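Local coordinates for geobacter metallireducens SMUG1 (Geobacter metallireducens, PDB 5H9I), which belongs to the SMUG1 branch of the UDG-like superfamily and folds as a single alpha/beta domain with a parallel four-stranded sheet at its core, at residues W118-E123 against G227-Q232; F192-C197 against V206-I211; A15-G20 against F167-L172. All blocks are in the same frame, centred on the assembly; numbering follows the deposited sequence.

Contact 1: W118-E123 against G227-Q232; sequences WGFIRE and GTALRQ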
ATOM      1  N   TRP A 118       2.312  -0.374  11.533  1.00 11.83           N
ATOM      2  CA  TRP A 118       3.748  -0.162  11.682  1.00 10.99           C
ATOM      3  C   TRP A 118       4.177  -0.201  13.136  1.00 11.92           C
ATOM      4  O   TRP A 118       5.286  -0.589  13.506  1.00 13.71           O
ATOM      5  CB  TRP A 118       4.278   1.116  10.998  1.00 11.16           C
ATOM      6  CG  TRP A 118       4.222   1.074   9.514  1.00 13.37           C
ATOM      7  CD1 TRP A 118       3.424   1.819   8.678  1.00 12.44           C
ATOM      8  CD2 TRP A 118       5.078   0.308   8.646  1.00 10.41           C
ATOM      9  NE1 TRP A 118       3.679   1.526   7.412  1.00 12.11           N
ATOM     10  CE2 TRP A 118       4.712   0.614   7.332  1.00 11.26           C
ATOM     11  CE3 TRP A 118       6.093  -0.594   8.863  1.00 11.14           C
ATOM     12  CZ2 TRP A 118       5.272   0.024   6.250  1.00 11.51           C
ATOM     13  CZ3 TRP A 118       6.698  -1.166   7.787  1.00 11.23           C
ATOM     14  CH2 TRP A 118       6.323  -0.861   6.498  1.00 11.78           C
ATOM     15  N   GLY A 119       3.231   0.190  14.041  1.00 12.65           N
ATOM     16  CA  GLY A 119       3.613   0.146  15.430  1.00 14.20           C
ATOM     17  C   GLY A 119       3.783  -1.302  15.918  1.00 13.45           C
ATOM     18  O   GLY A 119       4.658  -1.608  16.737  1.00 15.11           O
ATOM     19  N   PHE A 120       2.946  -2.182  15.417  1.00 13.33           N
ATOM     20  CA  PHE A 120       3.007  -3.620  15.738  1.00 16.21           C
ATOM     21  C   PHE A 120       4.259  -4.187  15.126  1.00 16.88           C
ATOM     22  O   PHE A 120       4.956  -4.912  15.739  1.00 14.85           O
ATOM     23  CB  PHE A 120       1.735  -4.269  15.173  1.00 15.97           C
ATOM     24  CG  PHE A 120       1.699  -5.788  15.062  1.00 28.66           C
ATOM     25  CD1 PHE A 120       1.785  -6.556  16.125  1.00 19.87           C
ATOM     26  CD2 PHE A 120       1.407  -6.369  13.862  1.00 20.57           C
ATOM     27  CE1 PHE A 120       1.656  -7.948  16.014  1.00 17.37           C
ATOM     28  CE2 PHE A 120       1.259  -7.719  13.720  1.00 32.98           C
ATOM     29  CZ  PHE A 120       1.400  -8.514  14.831  1.00 19.19           C
ATOM     30  N   ILE A 121       4.549  -3.786  13.917  1.00 13.48           N
ATOM     31  CA  ILE A 121       5.831  -4.287  13.345  1.00 12.83           C
ATOM     32  C   ILE A 121       7.034  -3.805  14.146  1.00 15.69           C
ATOM     33  O   ILE A 121       7.983  -4.617  14.371  1.00 15.66           O
ATOM     34  CB  ILE A 121       5.868  -3.812  11.876  1.00 10.38           C
ATOM     35  CG1 ILE A 121       4.907  -4.616  10.993  1.00 12.00           C
ATOM     36  CG2 ILE A 121       7.330  -3.890  11.362  1.00 11.22           C
ATOM     37  CD1 ILE A 121       4.529  -4.056   9.649  1.00 13.31           C
ATOM     38  N   ARG A 122       7.062  -2.565  14.563  1.00 12.15           N
ATOM     39  CA  ARG A 122       8.134  -2.052  15.362  1.00 13.15           C
ATOM     40  C   ARG A 122       8.257  -2.821  16.678  1.00 14.45           C
ATOM     41  O   ARG A 122       9.293  -3.153  17.116  1.00 16.17           O
ATOM     42  CB  ARG A 122       7.989  -0.540  15.618  1.00 15.88           C
ATOM     43  CG  ARG A 122       9.030   0.037  16.562  1.00 17.31           C
ATOM     44  CD  ARG A 122       9.012   1.551  16.700  1.00 19.37           C
ATOM     45  NE  ARG A 122       7.674   2.025  16.942  1.00 33.99           N
ATOM     46  CZ  ARG A 122       7.216   3.250  16.679  1.00 44.36           C
ATOM     47  NH1 ARG A 122       7.997   4.205  16.206  1.00 37.04           N
ATOM     48  NH2 ARG A 122       5.936   3.509  16.919  1.00 40.84           N
ATOM     49  N   GLU A 123       7.138  -3.017  17.310  1.00 14.79           N
ATOM     50  CA  GLU A 123       7.146  -3.827  18.559  1.00 16.91           C
ATOM     51  C   GLU A 123       7.654  -5.197  18.294  1.00 15.78           C
ATOM     52  O   GLU A 123       8.368  -5.726  19.209  1.00 25.40           O
ATOM     53  CB  GLU A 123       5.715  -3.876  19.112  1.00 17.12           C
ATOM     54  CG  GLU A 123       5.266  -2.562  19.684  1.00 21.30           C
ATOM     55  CD  GLU A 123       3.777  -2.571  20.044  1.00 39.32           C
ATOM     56  OE1 GLU A 123       3.086  -3.621  19.827  1.00 39.04           O
ATOM     57  OE2 GLU A 123       3.346  -1.494  20.519  1.00 45.89           O
ATOM     58  N   GLY A 227      -2.970  -9.067  18.369  1.00 20.50           N
ATOM     59  CA  GLY A 227      -3.164 -10.464  18.689  1.00 20.40           C
ATOM     60  C   GLY A 227      -3.912 -11.282  17.715  1.00 18.29           C
ATOM     61  O   GLY A 227      -3.646 -12.432  17.425  1.00 20.02           O
ATOM     62  N   THR A 228      -4.854 -10.650  17.019  1.00 17.07           N
ATOM     63  CA  THR A 228      -5.607 -11.267  16.026  1.00 16.39           C
ATOM     64  C   THR A 228      -4.737 -11.575  14.779  1.00 16.01           C
ATOM     65  O   THR A 228      -4.728 -12.642  14.220  1.00 16.47           O
ATOM     66  CB  THR A 228      -6.819 -10.406  15.596  1.00 19.76           C
ATOM     67  OG1 THR A 228      -7.683 -10.178  16.765  1.00 21.89           O
ATOM     68  CG2 THR A 228      -7.602 -11.088  14.575  1.00 19.74           C
ATOM     69  N   ALA A 229      -4.018 -10.554  14.354  1.00 17.16           N
ATOM     70  CA  ALA A 229      -3.177 -10.736  13.190  1.00 14.45           C
ATOM     71  C   ALA A 229      -2.077 -11.739  13.459  1.00 14.80           C
ATOM     72  O   ALA A 229      -1.691 -12.501  12.590  1.00 16.40           O
ATOM     73  CB  ALA A 229      -2.531  -9.366  12.832  1.00 14.05           C
ATOM     74  N   LEU A 230      -1.640 -11.720  14.674  1.00 17.47           N
ATOM     75  CA  LEU A 230      -0.551 -12.643  15.061  1.00 19.86           C
ATOM     76  C   LEU A 230      -1.035 -14.067  15.004  1.00 19.77           C
ATOM     77  O   LEU A 230      -0.347 -14.975  14.425  1.00 21.72           O
ATOM     78  CB  LEU A 230       0.131 -12.132  16.362  1.00 22.23           C
ATOM     79  CG  LEU A 230       1.252 -12.836  16.926  1.00 30.49           C
ATOM     80  CD1 LEU A 230       2.380 -12.579  15.904  1.00 18.18           C
ATOM     81  CD2 LEU A 230       1.580 -12.338  18.335  1.00 30.05           C
ATOM     82  N   ARG A 231      -2.262 -14.353  15.443  1.00 21.26           N
ATOM     83  CA  ARG A 231      -2.904 -15.617  15.232  1.00 21.18           C
ATOM     84  C   ARG A 231      -3.104 -16.067  13.796  1.00 18.67           C
ATOM     85  O   ARG A 231      -2.794 -17.177  13.397  1.00 23.35           O
ATOM     86  CB  ARG A 231      -4.292 -15.697  15.982  1.00 24.31           C
ATOM     87  CG  ARG A 231      -5.162 -16.892  15.561  1.00 36.63           C
ATOM     88  CD  ARG A 231      -6.415 -17.102  16.445  1.00 44.40           C
ATOM     89  NE  ARG A 231      -7.364 -16.004  16.293  1.00 52.09           N
ATOM     90  CZ  ARG A 231      -8.059 -15.757  15.192  1.00 55.03           C
ATOM     91  NH1 ARG A 231      -7.949 -16.551  14.127  1.00 58.37           N
ATOM     92  NH2 ARG A 231      -8.911 -14.729  15.171  1.00 60.93           N
ATOM     93  N   GLN A 232      -3.573 -15.144  12.908  1.00 15.95           N
ATOM     94  CA  GLN A 232      -3.747 -15.418  11.578  1.00 16.83           C
ATOM     95  C   GLN A 232      -2.469 -15.775  10.885  1.00 15.70           C
ATOM     96  O   GLN A 232      -2.356 -16.642  10.048  1.00 21.55           O
ATOM     97  CB  GLN A 232      -4.426 -14.267  10.823  1.00 19.98           C
ATOM     98  CG  GLN A 232      -5.874 -14.086  11.324  1.00 17.78           C
ATOM     99  CD  GLN A 232      -6.502 -12.841  10.738  1.00 22.14           C
ATOM    100  OE1 GLN A 232      -5.932 -11.795  10.840  1.00 17.46           O
ATOM    101  NE2 GLN A 232      -7.621 -12.945  10.022  1.00 29.30           N
TER

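Contact 2: F192-C197 against V206-I211; sequences FAEARC and VEVGRI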
ATOM      1  N   PHE A 192     -10.456  -7.148   0.485  1.00 15.35           N
ATOM      2  CA  PHE A 192     -10.309  -6.686  -0.901  1.00 14.76           C
ATOM      3  C   PHE A 192      -8.892  -6.999  -1.412  1.00 16.51           C
ATOM      4  O   PHE A 192      -8.710  -7.566  -2.492  1.00 15.86           O
ATOM      5  CB  PHE A 192     -10.639  -5.228  -1.114  1.00 20.27           C
ATOM      6  CG  PHE A 192     -10.119  -4.674  -2.402  1.00 27.42           C
ATOM      7  CD1 PHE A 192     -10.922  -4.637  -3.556  1.00 31.71           C
ATOM      8  CD2 PHE A 192      -8.749  -4.160  -2.463  1.00 33.58           C
ATOM      9  CE1 PHE A 192     -10.372  -4.097  -4.730  1.00 35.36           C
ATOM     10  CE2 PHE A 192      -8.198  -3.628  -3.534  1.00 19.03           C
ATOM     11  CZ  PHE A 192      -9.032  -3.578  -4.712  1.00 28.97           C
ATOM     12  N   ALA A 193      -7.905  -6.630  -0.613  1.00 15.44           N
ATOM     13  CA  ALA A 193      -6.546  -6.922  -1.033  1.00 14.45           C
ATOM     14  C   ALA A 193      -6.330  -8.383  -1.170  1.00 15.43           C
ATOM     15  O   ALA A 193      -5.707  -8.794  -2.125  1.00 14.76           O
ATOM     16  CB  ALA A 193      -5.519  -6.295  -0.068  1.00 15.17           C
ATOM     17  N   GLU A 194      -6.804  -9.213  -0.285  1.00 14.47           N
ATOM     18  CA  GLU A 194      -6.660 -10.661  -0.374  1.00 14.00           C
ATOM     19  C   GLU A 194      -7.251 -11.129  -1.722  1.00 17.57           C
ATOM     20  O   GLU A 194      -6.614 -11.928  -2.378  1.00 16.93           O
ATOM     21  CB  GLU A 194      -7.277 -11.435   0.733  1.00 15.35           C
ATOM     22  CG  GLU A 194      -7.014 -12.923   0.630  1.00 18.72           C
ATOM     23  CD  GLU A 194      -7.999 -13.766   1.378  1.00 26.43           C
ATOM     24  OE1 GLU A 194      -7.652 -14.968   1.493  1.00 25.77           O
ATOM     25  OE2 GLU A 194      -8.958 -13.276   1.955  1.00 24.81           O
ATOM     26  N   ALA A 195      -8.448 -10.633  -2.047  1.00 16.09           N
ATOM     27  CA  ALA A 195      -9.091 -11.154  -3.274  1.00 16.48           C
ATOM     28  C   ALA A 195      -8.326 -10.756  -4.509  1.00 16.94           C
ATOM     29  O   ALA A 195      -8.182 -11.617  -5.434  1.00 18.45           O
ATOM     30  CB  ALA A 195     -10.511 -10.610  -3.375  1.00 18.53           C
ATOM     31  N   ARG A 196      -7.770  -9.533  -4.540  1.00 15.06           N
ATOM     32  CA  ARG A 196      -6.927  -9.164  -5.670  1.00 14.44           C
ATOM     33  C   ARG A 196      -5.667 -10.036  -5.772  1.00 16.18           C
ATOM     34  O   ARG A 196      -5.205 -10.316  -6.882  1.00 14.88           O
ATOM     35  CB  ARG A 196      -6.520  -7.730  -5.636  1.00 16.89           C
ATOM     36  CG  ARG A 196      -7.710  -6.728  -5.682  1.00 19.70           C
ATOM     37  CD  ARG A 196      -8.711  -6.996  -6.801  1.00 20.17           C
ATOM     38  NE  ARG A 196      -8.103  -7.246  -8.113  1.00 19.73           N
ATOM     39  CZ  ARG A 196      -8.609  -8.014  -9.069  1.00 22.16           C
ATOM     40  NH1 ARG A 196      -9.807  -8.584  -8.935  1.00 25.48           N
ATOM     41  NH2 ARG A 196      -7.930  -8.163 -10.212  1.00 22.35           N
ATOM     42  N   CYS A 197      -5.045 -10.361  -4.623  1.00 14.55           N
ATOM     43  CA  CYS A 197      -3.856 -11.207  -4.642  1.00 14.81           C
ATOM     44  C   CYS A 197      -4.242 -12.605  -5.229  1.00 16.44           C
ATOM     45  O   CYS A 197      -3.423 -13.118  -5.978  1.00 16.70           O
ATOM     46  CB  CYS A 197      -3.255 -11.351  -3.251  1.00 11.61           C
ATOM     47  SG  CYS A 197      -2.531  -9.783  -2.592  1.00 13.52           S
ATOM     48  N   VAL A 206       3.305 -19.329  -4.961  1.00 19.16           N
ATOM     49  CA  VAL A 206       3.181 -18.528  -3.737  1.00 17.16           C
ATOM     50  C   VAL A 206       1.901 -18.917  -3.063  1.00 22.83           C
ATOM     51  O   VAL A 206       0.983 -19.278  -3.744  1.00 23.88           O
ATOM     52  CB  VAL A 206       3.057 -16.997  -3.909  1.00 23.37           C
ATOM     53  CG1 VAL A 206       4.299 -16.377  -4.312  1.00 28.40           C
ATOM     54  CG2 VAL A 206       1.940 -16.610  -4.842  1.00 25.51           C
ATOM     55  N   GLU A 207       1.820 -18.856  -1.742  1.00 15.99           N
ATOM     56  CA  GLU A 207       0.615 -19.005  -1.060  1.00 15.60           C
ATOM     57  C   GLU A 207       0.050 -17.617  -0.873  1.00 20.14           C
ATOM     58  O   GLU A 207       0.829 -16.663  -0.672  1.00 21.34           O
ATOM     59  CB  GLU A 207       0.857 -19.657   0.326  1.00 22.66           C
ATOM     60  CG  GLU A 207       1.375 -21.073   0.261  1.00 31.04           C
ATOM     61  CD  GLU A 207       0.494 -22.070  -0.537  1.00 40.23           C
ATOM     62  OE1 GLU A 207      -0.803 -22.011  -0.519  1.00 37.77           O
ATOM     63  OE2 GLU A 207       1.140 -22.883  -1.233  1.00 45.40           O
ATOM     64  N   VAL A 208      -1.240 -17.484  -0.805  1.00 16.64           N
ATOM     65  CA  VAL A 208      -1.917 -16.250  -0.531  1.00 13.83           C
ATOM     66  C   VAL A 208      -2.826 -16.421   0.677  1.00 20.15           C
ATOM     67  O   VAL A 208      -3.599 -17.413   0.768  1.00 19.72           O
ATOM     68  CB  VAL A 208      -2.722 -15.735  -1.699  1.00 13.78           C
ATOM     69  CG1 VAL A 208      -3.603 -14.533  -1.323  1.00 17.14           C
ATOM     70  CG2 VAL A 208      -1.846 -15.485  -2.900  1.00 20.56           C
ATOM     71  N   GLY A 209      -2.765 -15.478   1.610  1.00 15.70           N
ATOM     72  CA  GLY A 209      -3.564 -15.437   2.799  1.00 16.63           C
ATOM     73  C   GLY A 209      -3.959 -13.997   3.124  1.00 16.77           C
ATOM     74  O   GLY A 209      -3.862 -13.068   2.291  1.00 17.07           O
ATOM     75  N   ARG A 210      -4.565 -13.844   4.284  1.00 17.69           N
ATOM     76  CA  ARG A 210      -5.202 -12.615   4.705  1.00 19.66           C
ATOM     77  C   ARG A 210      -4.889 -12.384   6.168  1.00 17.34           C
ATOM     78  O   ARG A 210      -4.868 -13.296   6.902  1.00 18.59           O
ATOM     79  CB  ARG A 210      -6.749 -12.724   4.551  1.00 26.15           C
ATOM     80  CG  ARG A 210      -7.524 -11.510   5.087  1.00 26.35           C
ATOM     81  CD  ARG A 210      -9.069 -11.546   5.144  1.00 34.22           C
ATOM     82  NE  ARG A 210      -9.699 -12.511   6.082  1.00 35.93           N
ATOM     83  CZ  ARG A 210     -10.023 -12.362   7.395  1.00 42.81           C
ATOM     84  NH1 ARG A 210     -10.610 -13.390   7.983  1.00 44.84           N
ATOM     85  NH2 ARG A 210      -9.830 -11.253   8.164  1.00 29.72           N
ATOM     86  N   ILE A 211      -4.672 -11.136   6.546  1.00 14.30           N
ATOM     87  CA  ILE A 211      -4.849 -10.738   7.903  1.00 13.99           C
ATOM     88  C   ILE A 211      -5.969  -9.677   8.024  1.00 16.21           C
ATOM     89  O   ILE A 211      -6.288  -8.946   7.062  1.00 15.81           O
ATOM     90  CB  ILE A 211      -3.566 -10.181   8.552  1.00 15.63           C
ATOM     91  CG1 ILE A 211      -3.075  -8.939   7.874  1.00 16.66           C
ATOM     92  CG2 ILE A 211      -2.538 -11.340   8.741  1.00 18.87           C
ATOM     93  CD1 ILE A 211      -1.961  -8.221   8.658  1.00 16.58           C
TER

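Contact 3: A15-G20 against F167-L172; sequences AADLAG and FAACDL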
ATOM      1  N   ALA A  15       2.799   3.774 -12.688  1.00 19.20           N
ATOM      2  CA  ALA A  15       2.332   5.188 -12.839  1.00 20.19           C
ATOM      3  C   ALA A  15       2.029   5.543 -14.299  1.00 25.22           C
ATOM      4  O   ALA A  15       1.005   6.145 -14.559  1.00 24.34           O
ATOM      5  CB  ALA A  15       3.394   6.163 -12.259  1.00 25.12           C
ATOM      6  N   ALA A  16       2.834   5.058 -15.174  1.00 20.34           N
ATOM      7  CA  ALA A  16       2.610   5.266 -16.635  1.00 26.26           C
ATOM      8  C   ALA A  16       1.322   4.595 -17.108  1.00 29.56           C
ATOM      9  O   ALA A  16       0.507   5.143 -17.948  1.00 26.51           O
ATOM     10  CB  ALA A  16       3.749   4.756 -17.444  1.00 25.27           C
ATOM     11  N   ASP A  17       1.121   3.365 -16.688  1.00 22.71           N
ATOM     12  CA  ASP A  17      -0.072   2.648 -17.029  1.00 21.84           C
ATOM     13  C   ASP A  17      -1.285   3.377 -16.482  1.00 23.97           C
ATOM     14  O   ASP A  17      -2.323   3.496 -17.162  1.00 25.64           O
ATOM     15  CB  ASP A  17      -0.036   1.230 -16.475  1.00 19.48           C
ATOM     16  CG  ASP A  17       0.856   0.357 -17.203  1.00 25.57           C
ATOM     17  OD1 ASP A  17       1.104   0.706 -18.376  1.00 26.77           O
ATOM     18  OD2 ASP A  17       1.266  -0.732 -16.753  1.00 22.09           O
ATOM     19  N   LEU A  18      -1.227   3.870 -15.233  1.00 19.77           N
ATOM     20  CA  LEU A  18      -2.300   4.606 -14.612  1.00 21.60           C
ATOM     21  C   LEU A  18      -2.660   5.947 -15.299  1.00 25.25           C
ATOM     22  O   LEU A  18      -3.827   6.340 -15.282  1.00 25.49           O
ATOM     23  CB  LEU A  18      -2.061   4.780 -13.099  1.00 26.00           C
ATOM     24  CG  LEU A  18      -1.986   3.389 -12.369  1.00 24.35           C
ATOM     25  CD1 LEU A  18      -1.567   3.632 -10.930  1.00 27.49           C
ATOM     26  CD2 LEU A  18      -3.226   2.587 -12.400  1.00 27.90           C
ATOM     27  N   ALA A  19      -1.638   6.584 -15.830  1.00 28.37           N
ATOM     28  CA  ALA A  19      -1.783   7.907 -16.406  1.00 28.36           C
ATOM     29  C   ALA A  19      -2.638   7.920 -17.656  1.00 37.83           C
ATOM     30  O   ALA A  19      -3.120   8.999 -17.989  1.00 41.93           O
ATOM     31  CB  ALA A  19      -0.414   8.446 -16.787  1.00 24.61           C
ATOM     32  N   GLY A  20      -2.752   6.771 -18.324  1.00 35.42           N
ATOM     33  CA  GLY A  20      -3.570   6.590 -19.495  1.00 35.64           C
ATOM     34  C   GLY A  20      -5.042   6.323 -19.155  1.00 39.92           C
ATOM     35  O   GLY A  20      -5.904   6.472 -19.996  1.00 44.02           O
ATOM     36  N   PHE A 167      -7.504  -2.483 -12.585  1.00 19.62           N
ATOM     37  CA  PHE A 167      -7.083  -3.751 -12.015  1.00 16.49           C
ATOM     38  C   PHE A 167      -6.091  -4.453 -12.927  1.00 20.03           C
ATOM     39  O   PHE A 167      -5.155  -5.135 -12.462  1.00 18.07           O
ATOM     40  CB  PHE A 167      -8.249  -4.685 -11.653  1.00 20.93           C
ATOM     41  CG  PHE A 167      -9.119  -4.235 -10.456  1.00 19.91           C
ATOM     42  CD1 PHE A 167      -8.910  -3.126  -9.799  1.00 20.22           C
ATOM     43  CD2 PHE A 167     -10.160  -5.029 -10.057  1.00 25.15           C
ATOM     44  CE1 PHE A 167      -9.716  -2.679  -8.777  1.00 25.75           C
ATOM     45  CE2 PHE A 167     -10.949  -4.639  -8.999  1.00 22.39           C
ATOM     46  CZ  PHE A 167     -10.729  -3.482  -8.359  1.00 22.26           C
ATOM     47  N   ALA A 168      -6.236  -4.317 -14.252  1.00 18.95           N
ATOM     48  CA  ALA A 168      -5.260  -4.906 -15.140  1.00 16.07           C
ATOM     49  C   ALA A 168      -3.860  -4.339 -14.893  1.00 15.62           C
ATOM     50  O   ALA A 168      -2.914  -5.150 -14.814  1.00 18.41           O
ATOM     51  CB  ALA A 168      -5.567  -4.672 -16.596  1.00 22.42           C
ATOM     52  N   ALA A 169      -3.775  -3.027 -14.713  1.00 19.38           N
ATOM     53  CA  ALA A 169      -2.491  -2.359 -14.489  1.00 16.36           C
ATOM     54  C   ALA A 169      -1.890  -2.794 -13.065  1.00 14.49           C
ATOM     55  O   ALA A 169      -0.715  -3.102 -12.971  1.00 15.76           O
ATOM     56  CB  ALA A 169      -2.620  -0.875 -14.552  1.00 18.11           C
ATOM     57  N   CYS A 170      -2.768  -2.744 -12.050  1.00 15.57           N
ATOM     58  CA  CYS A 170      -2.362  -3.131 -10.703  1.00 14.41           C
ATOM     59  C   CYS A 170      -1.982  -4.582 -10.582  1.00 15.42           C
ATOM     60  O   CYS A 170      -0.991  -4.986  -9.922  1.00 16.39           O
ATOM     61  CB  CYS A 170      -3.436  -2.730  -9.698  1.00 16.26           C
ATOM     62  SG  CYS A 170      -3.680  -0.938  -9.565  1.00 20.17           S
ATOM     63  N   ASP A 171      -2.722  -5.468 -11.292  1.00 15.63           N
ATOM     64  CA  ASP A 171      -2.333  -6.905 -11.296  1.00 14.87           C
ATOM     65  C   ASP A 171      -0.934  -7.157 -11.905  1.00 13.08           C
ATOM     66  O   ASP A 171      -0.168  -7.958 -11.404  1.00 14.61           O
ATOM     67  CB  ASP A 171      -3.373  -7.722 -12.150  1.00 16.56           C
ATOM     68  CG  ASP A 171      -4.729  -7.912 -11.515  1.00 20.24           C
ATOM     69  OD1 ASP A 171      -4.987  -7.523 -10.353  1.00 18.38           O
ATOM     70  OD2 ASP A 171      -5.656  -8.383 -12.323  1.00 20.51           O
ATOM     71  N   LEU A 172      -0.692  -6.434 -13.010  1.00 15.73           N
ATOM     72  CA  LEU A 172       0.598  -6.569 -13.657  1.00 15.57           C
ATOM     73  C   LEU A 172       1.774  -6.100 -12.705  1.00 14.92           C
ATOM     74  O   LEU A 172       2.771  -6.802 -12.563  1.00 15.82           O
ATOM     75  CB  LEU A 172       0.656  -5.748 -14.939  1.00 16.12           C
ATOM     76  CG  LEU A 172       2.035  -5.555 -15.621  1.00 17.33           C
ATOM     77  CD1 LEU A 172       2.622  -6.910 -15.965  1.00 18.66           C
ATOM     78  CD2 LEU A 172       1.844  -4.660 -16.825  1.00 21.60           C
TER
HETATM   79  O   HOH W   1       1.683  -1.776 -14.187  1.00 17.10           O

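Contact 1: W118-E123 against G227-Q232
The ring of F120 meets the side chains of A229 and L230, and these three carry the contact. The far end of the ring does the touching. Atom CZ of F120 lies 4.1 Å from CB of L230, which sits at the ring edge, near its plane. Atom CE2 of F120 lies 4.2 Å from CB of A229, which approaches the ring at a slant. The contact is apolar throughout. With chi1 at 165°, the F120 ring swings away from its own backbone N and out to the second helix. The backbones stay well apart: the closest CA atoms, those of F120 and G227, are 9.7 Å from each other. One aromatic ring therefore spans the gap between the two helices. Two further rings meet it. W225 meets F120 with its plane steeply turned, and F240, at the chain end, also touches F120, I121 and L230. F240 is part of the pentanoic acid pocket, so this packing borders that site. T228 bonds through OG1 to D224 O, one turn back in its helix. Helix 112-125 turns W118 and I121 to helices 77-84 and 128-132, while helix 219-235 lays Q232 on strand 207-211.

Contact 2: F192-C197 against V206-I211
E194 and R210 both hold CG anti to the backbone N, E194 at chi1 -176°, and both CB atoms point into the gap between helix and strand. The E194 chain then runs on extended and lies over the start of the R210 side chain. Its OE2 comes within 3.5 Å of R210 CB, and it also reaches along to CD of the same arginine. R210 bends at chi3 (66°), which turns its guanidinium off from the helix, and OE2 of E194 stays 4.3 Å from NE of R210. That is too far for a salt bridge, though the opposite charges may still attract. OE2 lies at the guanidinium edge, and the two flat groups are turned 51° apart. The other carboxylate oxygen, OE1, is hydrogen-bonded to H198 NE2 on the next turn of the helix, which helps fix the carboxylate. Halfway along its chain, CG of E194 passes 3.6 Å from the carbonyl O of G209.

Helix 191-201 is the connection in the beta-alpha-beta unit that joins the neighbouring parallel strands 185-189 and 207-211. The helix returns almost antiparallel to strand 207-211; the axes of segments 192-197 and 207-211 come within 8.0 Å. Strand 207-211 is an outermost strand of the parallel sheet.

Deeper in, the packing turns apolar. V208 puts CG1 3.7 Å from CB of C197, and this methyl also nears the carbonyl O of E194. C197 is buried, and its side chain also touches V186 of the adjacent inner strand 185-189 and L174 of helix 160-181.

Contact 3: A15-G20 against F167-L172
The axes of helix segments 15-19 and 167-172 run antiparallel, at 175° and 9.6 Å apart; the CA atoms of D17 and A169 are 6.1 Å from each other. This is an antiparallel helix pair. It lays the N-terminal helix 7-19 against helix 160-181, the long helix that precedes strand 185-189 of the parallel sheet.

A169 is the centre of the contact. Its single methyl points at the other helix and takes contacts from two residues. CB of D17 meets CB of A169 at 3.8 Å, so it is the aliphatic part of the aspartate that packs here. L18 comes in with its far end: its CB does not point at the partner helix, but chi1 near -61° and an extended chi2 carry CD2 to 4.1 Å from CB of A169. L18 is buried and also touches P142 and L143. A169 presents only a methyl here, consistent with the short distance between the CA atoms of D17 and A169.

L172 lies one turn further along helix 160-181. Its side chain crosses that of D17 at about a right angle, and its CD2 methyl stands 4.0 Å from the carboxylate oxygen OD2 of D17. The side chain of C170, next along from A169, touches Y140 and C141. A glycerol, probably from the crystallisation liquor, lies beside D17, which is partly exposed.

The polar link between the helices goes through a water. It donates to both sides and so joins a side chain to a main chain: one hydrogen bond goes to OD2 of D17, at 2.8 Å from the water oxygen, and the other to the carbonyl O of A169, at 3.0 Å.

Contact 1 sits in a buried place and is wholly apolar, though its two segments share the smallest interface of the three. Contacts 2 and 3 are partly buried and bring charged or hydrated groups to apolar packing. Contacts 1 and 3 are helix pairs on opposite sides of the chain's centre, with nearest atoms about 18 Å apart. Contact 2 lies between them, joins helix to sheet edge, and touches both. Helix 219-235 of contact 1 follows strand 207-211 of contact 2, and Q232 packs on R210 and I211. Towards contact 3 the tie is both ionic and packed: R196 NH2 forms a salt bridge with D171 OD1 at 3.0 Å, while F167 packs on R196 and F192.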